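Local coordinates for protein beta-hexosaminidase (Neisseria gonorrhoeae, PDB 6JTJ) that probably recycles peptidoglycan by hydrolysing the terminal beta-1,4-linked N-acetylglucosamine from cell-wall fragments, as a family 3 glycoside hydrolase, at residues Ala52-Thr57 with Ile82-Thr87; Glu91-Arg96 with Gly158-Phe163; Ile130-Gly135 with Ser181-Pro186; Leu150-Ser155 with Met369-Ala374. All coordinates share one frame; numbering follows the deposited sequence.

Three of the contacts lie in the helices and loops around the NagZ barrel; interaction 2 joins that layer to strand 161-162. Interactions 1 and 2 share helix 82-94 and are joined by a salt bridge, Arg55 NE to Glu91 OE2 at 2.8 Å. Interaction 2 meets interaction 4 where helix 136-155 leads into strand 161-162, Ser162 CB packing on Leu150 CD2 at 3.8 Å. Interaction 3 stands apart, its centre 34 Å from that of interaction 2. In interactions 1 and 3 the side chains of Gln84 and His183 stay about 11 Å from those of Arg113 and Arg180, while segment 158-163 runs on to Phe163, whose O accepts from Lys210 NZ next to the sugar site.

Interaction 1: residues Ala52-Thr57 with Ile82-Thr87; sequences AAFRLT and IEQLKT
Gln84, in the first turn of helix 82-94, reaches across to Phe54 in the loop that leads from strand 47-49 to helix 58-64, so a strand-to-helix loop of the family 3 barrel domain is tied to a neighbouring outer helix. From its CB the chain leaves with CG anti to the backbone N (chi1 161°), then bends at chi2. CG comes to 4.0 Å from Phe54 CB, and CD also lies beside that methylene. At the tip, NE2 donates to Phe54 O over 3.0 Å in a nearly straight bond (164° at the hydrogen), using a lone pair in the carbonyl plane, while the acceptor lies close to the plane of the amide. NE2 also donates to Asn78 O and OE1 accepts from Gln80 N, three bonds that fix which way round the amide sits. One turn on, Thr87 meets Arg55. Its OG1 turns back to Glu83 O, 2.9 Å away, leaving the methyl to face the arginine, whose guanidinium is held by a salt bridge to Glu91. Thr87 CG2 sits over the centre of one guanidinium face, 3.4 Å from Arg55 CZ.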
loop_
_atom_site.group_PDB
_atom_site.type_symbol
_atom_site.label_atom_id
_atom_site.label_comp_id
_atom_site.label_asym_id
_atom_site.label_seq_id
_atom_site.Cartn_x
_atom_site.Cartn_y
_atom_site.Cartn_z
ATOM N N ALA C 52 21.726 8.191 -2.097
ATOM C CA ALA C 52 21.600 7.068 -3.013
ATOM C C ALA C 52 21.950 5.735 -2.396
ATOM O O ALA C 52 21.236 4.747 -2.599
ATOM C CB ALA C 52 22.454 7.318 -4.244
ATOM N N ALA C 53 23.045 5.677 -1.657
ATOM C CA ALA C 53 23.583 4.380 -1.250
ATOM C C ALA C 53 24.233 4.420 0.128
ATOM O O ALA C 53 23.719 5.089 1.033
ATOM C CB ALA C 53 24.541 3.856 -2.327
ATOM N N PHE C 54 25.345 3.712 0.308
ATOM C CA PHE C 54 25.878 3.459 1.646
ATOM C C PHE C 54 26.790 4.566 2.199
ATOM O O PHE C 54 26.939 4.689 3.416
ATOM C CB PHE C 54 26.623 2.126 1.654
ATOM C CG PHE C 54 25.832 0.983 1.070
ATOM C CD1 PHE C 54 24.570 0.664 1.569
ATOM C CD2 PHE C 54 26.346 0.227 0.028
ATOM C CE1 PHE C 54 23.839 -0.385 1.038
ATOM C CE2 PHE C 54 25.622 -0.831 -0.506
ATOM C CZ PHE C 54 24.369 -1.136 -0.000
ATOM N N ARG C 55 27.392 5.358 1.313
ATOM C CA ARG C 55 28.320 6.421 1.698
ATOM C C ARG C 55 28.075 7.634 0.833
ATOM O O ARG C 55 27.676 7.500 -0.315
ATOM C CB ARG C 55 29.767 5.962 1.495
ATOM C CG ARG C 55 30.208 4.799 2.376
ATOM C CD ARG C 55 30.087 5.108 3.866
ATOM N NE ARG C 55 30.778 6.347 4.247
ATOM C CZ ARG C 55 32.096 6.462 4.425
ATOM N NH1 ARG C 55 32.900 5.415 4.255
ATOM N NH2 ARG C 55 32.622 7.633 4.775
ATOM N N LEU C 56 28.305 8.823 1.376
ATOM C CA LEU C 56 28.070 10.041 0.609
ATOM C C LEU C 56 29.042 10.158 -0.549
ATOM O O LEU C 56 30.221 9.871 -0.395
ATOM C CB LEU C 56 28.238 11.279 1.486
ATOM C CG LEU C 56 27.304 11.466 2.675
ATOM C CD1 LEU C 56 27.599 12.800 3.347
ATOM C CD2 LEU C 56 25.840 11.366 2.270
ATOM N N THR C 57 28.531 10.557 -1.707
ATOM C CA THR C 57 29.373 10.972 -2.801
ATOM C C THR C 57 29.679 12.448 -2.612
ATOM O O THR C 57 29.053 13.124 -1.799
ATOM C CB THR C 57 28.685 10.816 -4.162
ATOM O OG1 THR C 57 27.564 11.707 -4.231
ATOM C CG2 THR C 57 28.253 9.365 -4.395
ATOM N N ILE C 82 25.474 -2.139 10.657
ATOM C CA ILE C 82 25.501 -1.109 11.689
ATOM C C ILE C 82 26.726 -0.187 11.621
ATOM O O ILE C 82 26.605 1.021 11.806
ATOM C CB ILE C 82 25.406 -1.752 13.079
ATOM C CG1 ILE C 82 24.055 -2.503 13.191
ATOM C CG2 ILE C 82 25.646 -0.714 14.167
ATOM C CD1 ILE C 82 23.182 -2.170 14.386
ATOM N N GLU C 83 27.900 -0.751 11.358
ATOM C CA GLU C 83 29.116 0.047 11.336
ATOM C C GLU C 83 29.135 0.985 10.128
ATOM O O GLU C 83 29.480 2.164 10.249
ATOM C CB GLU C 83 30.368 -0.853 11.426
ATOM C CG GLU C 83 30.556 -1.493 12.812
ATOM C CD GLU C 83 30.482 -0.492 13.972
ATOM O OE1 GLU C 83 31.231 0.519 13.954
ATOM O OE2 GLU C 83 29.674 -0.705 14.909
ATOM N N GLN C 84 28.720 0.488 8.969
ATOM C CA GLN C 84 28.576 1.360 7.805
ATOM C C GLN C 84 27.561 2.494 8.075
ATOM O O GLN C 84 27.813 3.661 7.735
ATOM C CB GLN C 84 28.216 0.535 6.561
ATOM C CG GLN C 84 27.608 1.323 5.406
ATOM C CD GLN C 84 26.103 1.501 5.552
ATOM O OE1 GLN C 84 25.416 0.634 6.104
ATOM N NE2 GLN C 84 25.588 2.638 5.087
ATOM N N LEU C 85 26.436 2.156 8.706
ATOM C CA LEU C 85 25.390 3.151 8.995
ATOM C C LEU C 85 25.923 4.269 9.889
ATOM O O LEU C 85 25.664 5.447 9.650
ATOM C CB LEU C 85 24.160 2.487 9.637
ATOM C CG LEU C 85 22.959 3.391 9.978
ATOM C CD1 LEU C 85 22.439 4.079 8.728
ATOM C CD2 LEU C 85 21.841 2.607 10.654
ATOM N N LYS C 86 26.663 3.885 10.920
ATOM C CA LYS C 86 27.288 4.853 11.825
ATOM C C LYS C 86 28.220 5.799 11.091
ATOM O O LYS C 86 28.235 6.988 11.367
ATOM C CB LYS C 86 28.057 4.135 12.923
ATOM C CG LYS C 86 27.156 3.473 13.945
ATOM C CD LYS C 86 27.934 2.512 14.827
ATOM C CE LYS C 86 27.185 2.244 16.113
ATOM N NZ LYS C 86 27.678 1.031 16.809
ATOM N N THR C 87 28.998 5.255 10.168
ATOM C CA THR C 87 29.903 6.060 9.357
ATOM C C THR C 87 29.112 7.030 8.485
ATOM O O THR C 87 29.464 8.202 8.359
ATOM C CB THR C 87 30.755 5.159 8.440
ATOM O OG1 THR C 87 31.307 4.090 9.212
ATOM C CG2 THR C 87 31.873 5.933 7.803
#

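Interaction 2: residues Glu91-Arg96 with Gly158-Phe163; sequences EIKALR and GIDLSF
Lys93 and Asp160 meet in a salt bridge between helix 82-94 and the residues just ahead of strand 161-162. The charged interaction is short: Lys93 NZ lies 2.9 Å from Asp160 OD2 and is received on the syn lone pair, the side facing the other carboxylate oxygen. The two side chains come from opposite directions. The lysine chain bends at chi2 and again at the last torsion (chi4 -82°), which turns the ammonium aside from the line of its methylenes and onto the acid.

The polar bonds go further than this pair. Lys93 NZ also donates to Leu100 O, while Asp160 OD2 accepts from Ile102 N and OD1 from Asn355 N. The buried carboxylate thus has partners at both oxygens, which would probably favour its charged form.

Van der Waals contact is slight and falls to the lysine methylene next to the ammonium, with CE 3.5 Å from Gly158 O. Gly158 closes helix 136-155 in a Schellman motif, with a positive phi of 90° that takes the chain out of the helix.

Around the pair, strand 101-108 runs parallel to strand 161-162, bonded to it through the backbones of Leu161 and Val104, and Ile92 of helix 82-94 packs on Ile102 of that strand.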
loop_
_atom_site.group_PDB
_atom_site.type_symbol
_atom_site.label_atom_id
_atom_site.label_comp_id
_atom_site.label_asym_id
_atom_site.label_seq_id
_atom_site.Cartn_x
_atom_site.Cartn_y
_atom_site.Cartn_z
ATOM N N GLU C 91 29.215 11.148 8.899
ATOM C CA GLU C 91 29.636 12.030 7.819
ATOM C C GLU C 91 28.527 12.998 7.390
ATOM O O GLU C 91 28.815 14.108 6.984
ATOM C CB GLU C 91 30.217 11.242 6.631
ATOM C CG GLU C 91 29.224 10.469 5.786
ATOM C CD GLU C 91 29.887 9.704 4.654
ATOM O OE1 GLU C 91 31.002 10.089 4.283
ATOM O OE2 GLU C 91 29.320 8.714 4.130
ATOM N N ILE C 92 27.266 12.590 7.494
ATOM C CA ILE C 92 26.157 13.517 7.263
ATOM C C ILE C 92 26.162 14.637 8.302
ATOM O O ILE C 92 25.971 15.804 7.965
ATOM C CB ILE C 92 24.786 12.789 7.294
ATOM C CG1 ILE C 92 24.619 11.947 6.025
ATOM C CG2 ILE C 92 23.633 13.779 7.417
ATOM C CD1 ILE C 92 23.561 10.869 6.125
ATOM N N LYS C 93 26.342 14.268 9.559
ATOM C CA LYS C 93 26.303 15.226 10.655
ATOM C C LYS C 93 27.492 16.185 10.616
ATOM O O LYS C 93 27.368 17.349 10.991
ATOM C CB LYS C 93 26.248 14.506 12.005
ATOM C CG LYS C 93 24.996 13.657 12.188
ATOM C CD LYS C 93 24.460 13.688 13.609
ATOM C CE LYS C 93 23.017 13.175 13.684
ATOM N NZ LYS C 93 21.967 14.192 13.322
ATOM N N ALA C 94 28.639 15.693 10.150
ATOM C CA ALA C 94 29.865 16.494 10.104
ATOM C C ALA C 94 29.805 17.661 9.122
ATOM O O ALA C 94 30.602 18.585 9.224
ATOM C CB ALA C 94 31.056 15.602 9.778
ATOM N N LEU C 95 28.880 17.623 8.165
ATOM C CA LEU C 95 28.855 18.625 7.108
ATOM C C LEU C 95 28.554 20.032 7.589
ATOM O O LEU C 95 29.042 20.995 6.998
ATOM C CB LEU C 95 27.838 18.255 6.026
ATOM C CG LEU C 95 28.160 17.019 5.190
ATOM C CD1 LEU C 95 26.966 16.720 4.295
ATOM C CD2 LEU C 95 29.428 17.196 4.360
ATOM N N ARG C 96 27.742 20.160 8.632
ATOM C CA ARG C 96 27.241 21.469 9.029
ATOM C C ARG C 96 26.622 21.427 10.397
ATOM O O ARG C 96 26.437 20.361 10.966
ATOM C CB ARG C 96 26.215 21.990 8.012
ATOM C CG ARG C 96 25.073 21.013 7.731
ATOM C CD ARG C 96 24.269 21.361 6.482
ATOM N NE ARG C 96 23.246 22.368 6.739
ATOM C CZ ARG C 96 22.402 22.827 5.820
ATOM N NH1 ARG C 96 22.454 22.368 4.563
ATOM N NH2 ARG C 96 21.508 23.762 6.149
ATOM N N GLY C 158 23.136 6.887 15.198
ATOM C CA GLY C 158 23.154 8.309 14.843
ATOM C C GLY C 158 21.880 8.828 14.198
ATOM O O GLY C 158 21.893 9.898 13.596
ATOM N N ILE C 159 20.789 8.076 14.327
ATOM C CA ILE C 159 19.497 8.451 13.766
ATOM C C ILE C 159 18.798 9.330 14.790
ATOM O O ILE C 159 18.898 9.082 15.978
ATOM C CB ILE C 159 18.615 7.214 13.513
ATOM C CG1 ILE C 159 19.339 6.172 12.630
ATOM C CG2 ILE C 159 17.280 7.616 12.925
ATOM C CD1 ILE C 159 19.641 6.606 11.225
ATOM N N ASP C 160 18.079 10.351 14.345
ATOM C CA ASP C 160 17.371 11.222 15.299
ATOM C C ASP C 160 15.969 10.737 15.654
ATOM O O ASP C 160 15.556 10.815 16.806
ATOM C CB ASP C 160 17.290 12.640 14.760
ATOM C CG ASP C 160 18.638 13.312 14.726
ATOM O OD1 ASP C 160 19.177 13.603 15.814
ATOM O OD2 ASP C 160 19.144 13.562 13.619
ATOM N N LEU C 161 15.249 10.249 14.647
ATOM C CA LEU C 161 13.810 10.062 14.733
ATOM C C LEU C 161 13.368 8.917 13.825
ATOM O O LEU C 161 13.853 8.795 12.693
ATOM C CB LEU C 161 13.164 11.352 14.253
ATOM C CG LEU C 161 11.662 11.436 14.019
ATOM C CD1 LEU C 161 10.937 11.625 15.333
ATOM C CD2 LEU C 161 11.360 12.599 13.120
ATOM N N SER C 162 12.448 8.097 14.318
ATOM C CA SER C 162 11.666 7.198 13.461
ATOM C C SER C 162 10.283 7.790 13.199
ATOM O O SER C 162 9.671 8.374 14.093
ATOM C CB SER C 162 11.499 5.833 14.111
ATOM O OG SER C 162 10.674 4.998 13.312
ATOM N N PHE C 163 9.811 7.666 11.962
ATOM C CA PHE C 163 8.485 8.146 11.599
ATOM C C PHE C 163 7.428 7.145 12.086
ATOM O O PHE C 163 6.940 6.325 11.336
ATOM C CB PHE C 163 8.376 8.404 10.075
ATOM C CG PHE C 163 9.206 9.577 9.578
ATOM C CD1 PHE C 163 9.174 10.795 10.238
ATOM C CD2 PHE C 163 10.009 9.478 8.447
ATOM C CE1 PHE C 163 9.912 11.882 9.777
ATOM C CE2 PHE C 163 10.743 10.573 7.982
ATOM C CZ PHE C 163 10.689 11.775 8.645
#

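Interaction 3: residues Ile130-Gly135 with Ser181-Pro186; sequences IWDKDG and SFHRNP
His183 NE2 donates to Asp132 OD1 over 2.8 Å, and this almost linear bond (170° at the hydrogen) is the firm part of the contact. Asp132 OD1 lies in the plane of the imidazole, at its NE2 edge, but the carboxylate is turned across the ring, the two planes 74° apart, and the proton arrives on the syn side of OD1, 26° out of the carboxylate plane. At the other nitrogen, ND1 accepts the backbone N of Asn185 at 3.0 Å, again in the ring plane. With a partner at each nitrogen, the rotation of the ring is settled, and the proton is placed on NE2.

Trp131 is a looser neighbour. Its CD1 comes no nearer than 4.0 Å to His183 NE2, and the two rings meet obliquely, with centroids 5.1 Å apart. The tryptophan packs on Ala188 and Leu192 of helix 186-202 and on Ala139 of helix 136-155, whereas Asp132 lies on the solvent side, at the protein surface.

Asn185 then N-caps helix 186-202, its OD1 accepting from Glu187 N. The whole is a surface His-carboxylate hydrogen bond, joining helix 124-134 to the loop that begins helix 186-202.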
loop_
_atom_site.group_PDB
_atom_site.type_symbol
_atom_site.label_atom_id
_atom_site.label_comp_id
_atom_site.label_asym_id
_atom_site.label_seq_id
_atom_site.Cartn_x
_atom_site.Cartn_y
_atom_site.Cartn_z
ATOM N N ILE C 130 -2.593 -7.900 22.008
ATOM C CA ILE C 130 -2.283 -8.042 23.427
ATOM C C ILE C 130 -3.312 -7.264 24.251
ATOM O O ILE C 130 -3.778 -7.740 25.274
ATOM C CB ILE C 130 -0.870 -7.541 23.758
ATOM C CG1 ILE C 130 0.167 -8.450 23.129
ATOM C CG2 ILE C 130 -0.659 -7.498 25.263
ATOM C CD1 ILE C 130 1.589 -7.935 23.191
ATOM N N TRP C 131 -3.710 -6.089 23.776
ATOM C CA TRP C 131 -4.737 -5.293 24.448
ATOM C C TRP C 131 -6.031 -6.093 24.594
ATOM O O TRP C 131 -6.608 -6.168 25.684
ATOM C CB TRP C 131 -4.990 -3.999 23.663
ATOM C CG TRP C 131 -6.116 -3.135 24.113
ATOM C CD1 TRP C 131 -7.431 -3.346 23.920
ATOM C CD2 TRP C 131 -6.009 -1.868 24.779
ATOM N NE1 TRP C 131 -8.168 -2.311 24.446
ATOM C CE2 TRP C 131 -7.311 -1.398 24.989
ATOM C CE3 TRP C 131 -4.933 -1.107 25.240
ATOM C CZ2 TRP C 131 -7.579 -0.188 25.608
ATOM C CZ3 TRP C 131 -5.206 0.106 25.875
ATOM C CH2 TRP C 131 -6.514 0.547 26.045
ATOM N N ASP C 132 -6.493 -6.666 23.488
ATOM C CA ASP C 132 -7.723 -7.441 23.489
ATOM C C ASP C 132 -7.636 -8.686 24.383
ATOM O O ASP C 132 -8.594 -9.023 25.045
ATOM C CB ASP C 132 -8.086 -7.887 22.075
ATOM C CG ASP C 132 -8.564 -6.750 21.205
ATOM O OD1 ASP C 132 -8.914 -5.677 21.735
ATOM O OD2 ASP C 132 -8.591 -6.933 19.980
ATOM N N LYS C 133 -6.488 -9.344 24.386
ATOM C CA LYS C 133 -6.337 -10.643 25.025
ATOM C C LYS C 133 -5.885 -10.568 26.486
ATOM O O LYS C 133 -6.470 -11.224 27.335
ATOM C CB LYS C 133 -5.334 -11.485 24.244
ATOM C CG LYS C 133 -5.353 -12.953 24.618
ATOM C CD LYS C 133 -4.062 -13.641 24.224
ATOM C CE LYS C 133 -4.131 -15.131 24.615
ATOM N NZ LYS C 133 -2.813 -15.815 24.718
ATOM N N ASP C 134 -4.824 -9.810 26.758
ATOM C CA ASP C 134 -4.259 -9.703 28.100
ATOM C C ASP C 134 -4.565 -8.381 28.792
ATOM O O ASP C 134 -4.150 -8.176 29.920
ATOM C CB ASP C 134 -2.751 -9.865 28.046
ATOM C CG ASP C 134 -2.334 -11.175 27.449
ATOM O OD1 ASP C 134 -3.181 -12.079 27.350
ATOM O OD2 ASP C 134 -1.155 -11.297 27.083
ATOM N N GLY C 135 -5.285 -7.483 28.129
ATOM C CA GLY C 135 -5.685 -6.217 28.741
ATOM C C GLY C 135 -4.747 -5.036 28.515
ATOM O O GLY C 135 -3.598 -5.191 28.105
ATOM N N SER C 181 -1.741 -0.493 11.828
ATOM C CA SER C 181 -2.586 0.167 12.807
ATOM C C SER C 181 -2.646 -0.669 14.094
ATOM O O SER C 181 -2.698 -1.902 14.041
ATOM C CB SER C 181 -3.984 0.357 12.240
ATOM O OG SER C 181 -4.910 0.689 13.236
ATOM N N PHE C 182 -2.624 0.019 15.244
ATOM C CA PHE C 182 -2.700 -0.647 16.538
ATOM C C PHE C 182 -4.002 -1.425 16.702
ATOM O O PHE C 182 -3.984 -2.540 17.191
ATOM C CB PHE C 182 -2.660 0.356 17.692
ATOM C CG PHE C 182 -1.310 0.945 17.973
ATOM C CD1 PHE C 182 -0.314 0.207 18.589
ATOM C CD2 PHE C 182 -1.035 2.265 17.638
ATOM C CE1 PHE C 182 0.921 0.763 18.867
ATOM C CE2 PHE C 182 0.189 2.819 17.924
ATOM C CZ PHE C 182 1.176 2.071 18.529
ATOM N N HIS C 183 -5.114 -0.825 16.295
ATOM C CA HIS C 183 -6.428 -1.276 16.733
ATOM C C HIS C 183 -7.544 -0.503 16.014
ATOM O O HIS C 183 -7.308 0.565 15.444
ATOM C CB HIS C 183 -6.526 -1.046 18.260
ATOM C CG HIS C 183 -7.501 -1.938 18.958
ATOM N ND1 HIS C 183 -8.834 -1.632 19.080
ATOM C CD2 HIS C 183 -7.320 -3.107 19.618
ATOM C CE1 HIS C 183 -9.441 -2.586 19.760
ATOM N NE2 HIS C 183 -8.545 -3.496 20.091
ATOM N N ARG C 184 -8.758 -1.044 16.037
ATOM C CA ARG C 184 -9.938 -0.359 15.506
ATOM C C ARG C 184 -10.389 0.822 16.371
ATOM O O ARG C 184 -10.898 1.813 15.874
ATOM C CB ARG C 184 -11.095 -1.359 15.414
ATOM C CG ARG C 184 -12.379 -0.785 14.848
ATOM C CD ARG C 184 -13.545 -1.770 14.941
ATOM N NE ARG C 184 -14.751 -1.201 14.312
ATOM C CZ ARG C 184 -15.053 -1.256 13.006
ATOM N NH1 ARG C 184 -14.251 -1.873 12.137
ATOM N NH2 ARG C 184 -16.179 -0.691 12.563
ATOM N N ASN C 185 -10.159 0.717 17.665
ATOM C CA ASN C 185 -10.819 1.557 18.647
ATOM C C ASN C 185 -9.939 2.756 18.961
ATOM O O ASN C 185 -8.813 2.587 19.394
ATOM C CB ASN C 185 -11.085 0.750 19.936
ATOM C CG ASN C 185 -11.935 1.518 20.950
ATOM O OD1 ASN C 185 -11.587 2.619 21.374
ATOM N ND2 ASN C 185 -13.047 0.944 21.333
ATOM N N PRO C 186 -10.460 3.962 18.778
ATOM C CA PRO C 186 -9.643 5.169 19.024
ATOM C C PRO C 186 -9.009 5.260 20.408
ATOM O O PRO C 186 -7.869 5.695 20.526
ATOM C CB PRO C 186 -10.628 6.320 18.792
ATOM C CG PRO C 186 -11.986 5.718 18.681
ATOM C CD PRO C 186 -11.798 4.300 18.234
#

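Interaction 4: residues Leu150-Ser155 with Met369-Ala374; sequences LATELS and MGFQAA
Helix-to-helix packing on the outside of the barrel brings Phe371, near the start of helix 369-382, against Thr152 and Glu153 of helix 136-155. The phenyl ring points at the helix with CG anti to its own backbone N (chi1 -176°), and its far end does the touching. CE1 lies 3.4 Å from Thr152 CB, and CZ is 3.8 Å from Thr152 CG2. The threonine comes head-on to that end of the ring, obliquely to its plane, and presents CB and both branches; OG1 is 3.6 Å from CE1. The hydroxyl is hydrogen-bonded to Arg148 O one turn back in its own helix, so it sits against the phenyl with its polar need met.

Helix 136-155 is one of the helices wrapped round the family 3 barrel, with Leu150 and Leu154 turned to strand 101-108, while the last modelled helix, 369-382, lies over its outer side. Met366 of helix 359-367 touches both Phe371 and Thr152, making a third wall to this buried spot.

Glu153 flanks the ring at its edge. Its CG is 4.1 Å from Phe371 CZ, near the ring plane, and the extended chain carries the carboxylate across in front of the CZ end of the ring, without closing on it, the two planes 69° apart. Glu153 OE2 is hydrogen-bonded to Thr119 OG1 and to Gln375 NE2, the latter one turn beyond Phe371.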
loop_
_atom_site.group_PDB
_atom_site.type_symbol
_atom_site.label_atom_id
_atom_site.label_comp_id
_atom_site.label_asym_id
_atom_site.label_seq_id
_atom_site.Cartn_x
_atom_site.Cartn_y
_atom_site.Cartn_z
ATOM N N LEU C 150 13.110 -0.023 19.735
ATOM C CA LEU C 150 13.093 0.585 18.415
ATOM C C LEU C 150 14.008 1.807 18.380
ATOM O O LEU C 150 14.901 1.913 17.542
ATOM C CB LEU C 150 11.642 0.971 18.092
ATOM C CG LEU C 150 11.251 1.552 16.743
ATOM C CD1 LEU C 150 9.738 1.440 16.633
ATOM C CD2 LEU C 150 11.682 3.004 16.581
ATOM N N ALA C 151 13.757 2.725 19.300
ATOM C CA ALA C 151 14.456 4.002 19.320
ATOM C C ALA C 151 15.929 3.843 19.706
ATOM O O ALA C 151 16.803 4.409 19.050
ATOM C CB ALA C 151 13.757 4.973 20.275
ATOM N N THR C 152 16.201 3.058 20.744
ATOM C CA THR C 152 17.568 2.939 21.253
ATOM C C THR C 152 18.517 2.383 20.194
ATOM O O THR C 152 19.604 2.904 20.002
ATOM C CB THR C 152 17.638 2.081 22.526
ATOM O OG1 THR C 152 16.761 2.613 23.529
ATOM C CG2 THR C 152 19.066 2.075 23.076
ATOM N N GLU C 153 18.099 1.344 19.485
ATOM C CA GLU C 153 18.968 0.739 18.498
ATOM C C GLU C 153 19.259 1.719 17.381
ATOM O O GLU C 153 20.362 1.715 16.818
ATOM C CB GLU C 153 18.355 -0.562 17.960
ATOM C CG GLU C 153 18.279 -1.649 19.015
ATOM C CD GLU C 153 17.739 -2.981 18.508
ATOM O OE1 GLU C 153 17.342 -3.098 17.341
ATOM O OE2 GLU C 153 17.690 -3.933 19.301
ATOM N N LEU C 154 18.271 2.546 17.029
ATOM C CA LEU C 154 18.486 3.532 15.979
ATOM C C LEU C 154 19.349 4.673 16.487
ATOM O O LEU C 154 20.208 5.169 15.760
ATOM C CB LEU C 154 17.160 4.083 15.455
ATOM C CG LEU C 154 16.317 3.164 14.586
ATOM C CD1 LEU C 154 14.942 3.789 14.411
ATOM C CD2 LEU C 154 16.976 2.929 13.238
ATOM N N SER C 155 19.128 5.070 17.733
ATOM C CA SER C 155 19.905 6.144 18.336
ATOM C C SER C 155 21.404 5.814 18.365
ATOM O O SER C 155 22.237 6.680 18.143
ATOM C CB SER C 155 19.405 6.434 19.747
ATOM O OG SER C 155 18.075 6.899 19.734
ATOM N N MET C 369 21.921 -5.417 30.997
ATOM C CA MET C 369 21.041 -6.569 30.985
ATOM C C MET C 369 19.589 -6.168 30.778
ATOM O O MET C 369 18.835 -6.901 30.154
ATOM C CB MET C 369 21.139 -7.321 32.314
ATOM C CG MET C 369 20.296 -8.603 32.399
ATOM S SD MET C 369 20.740 -9.840 31.133
ATOM C CE MET C 369 19.251 -10.848 31.112
ATOM N N GLY C 370 19.192 -5.052 31.386
ATOM C CA GLY C 370 17.820 -4.544 31.270
ATOM C C GLY C 370 17.412 -4.311 29.830
ATOM O O GLY C 370 16.333 -4.737 29.392
ATOM N N PHE C 371 18.294 -3.653 29.086
ATOM C CA PHE C 371 18.023 -3.403 27.696
ATOM C C PHE C 371 18.075 -4.675 26.848
ATOM O O PHE C 371 17.209 -4.879 25.992
ATOM C CB PHE C 371 18.999 -2.407 27.112
ATOM C CG PHE C 371 18.669 -2.072 25.714
ATOM C CD1 PHE C 371 17.572 -1.231 25.422
ATOM C CD2 PHE C 371 19.368 -2.659 24.685
ATOM C CE1 PHE C 371 17.240 -0.939 24.124
ATOM C CE2 PHE C 371 19.031 -2.375 23.402
ATOM C CZ PHE C 371 17.979 -1.516 23.113
ATOM N N GLN C 372 19.054 -5.542 27.113
ATOM C CA GLN C 372 19.142 -6.829 26.414
ATOM C C GLN C 372 17.896 -7.691 26.634
ATOM O O GLN C 372 17.446 -8.380 25.721
ATOM C CB GLN C 372 20.405 -7.596 26.793
ATOM C CG GLN C 372 21.646 -7.022 26.151
ATOM C CD GLN C 372 22.941 -7.712 26.608
ATOM O OE1 GLN C 372 23.435 -8.644 25.980
ATOM N NE2 GLN C 372 23.473 -7.256 27.723
ATOM N N ALA C 373 17.318 -7.619 27.825
ATOM C CA ALA C 373 16.062 -8.328 28.096
ATOM C C ALA C 373 14.910 -7.738 27.293
ATOM O O ALA C 373 14.033 -8.470 26.794
ATOM C CB ALA C 373 15.746 -8.278 29.575
ATOM N N ALA C 374 14.868 -6.403 27.210
ATOM C CA ALA C 374 13.840 -5.742 26.403
ATOM C C ALA C 374 13.941 -6.221 24.964
ATOM O O ALA C 374 12.921 -6.547 24.346
ATOM C CB ALA C 374 13.983 -4.220 26.498
#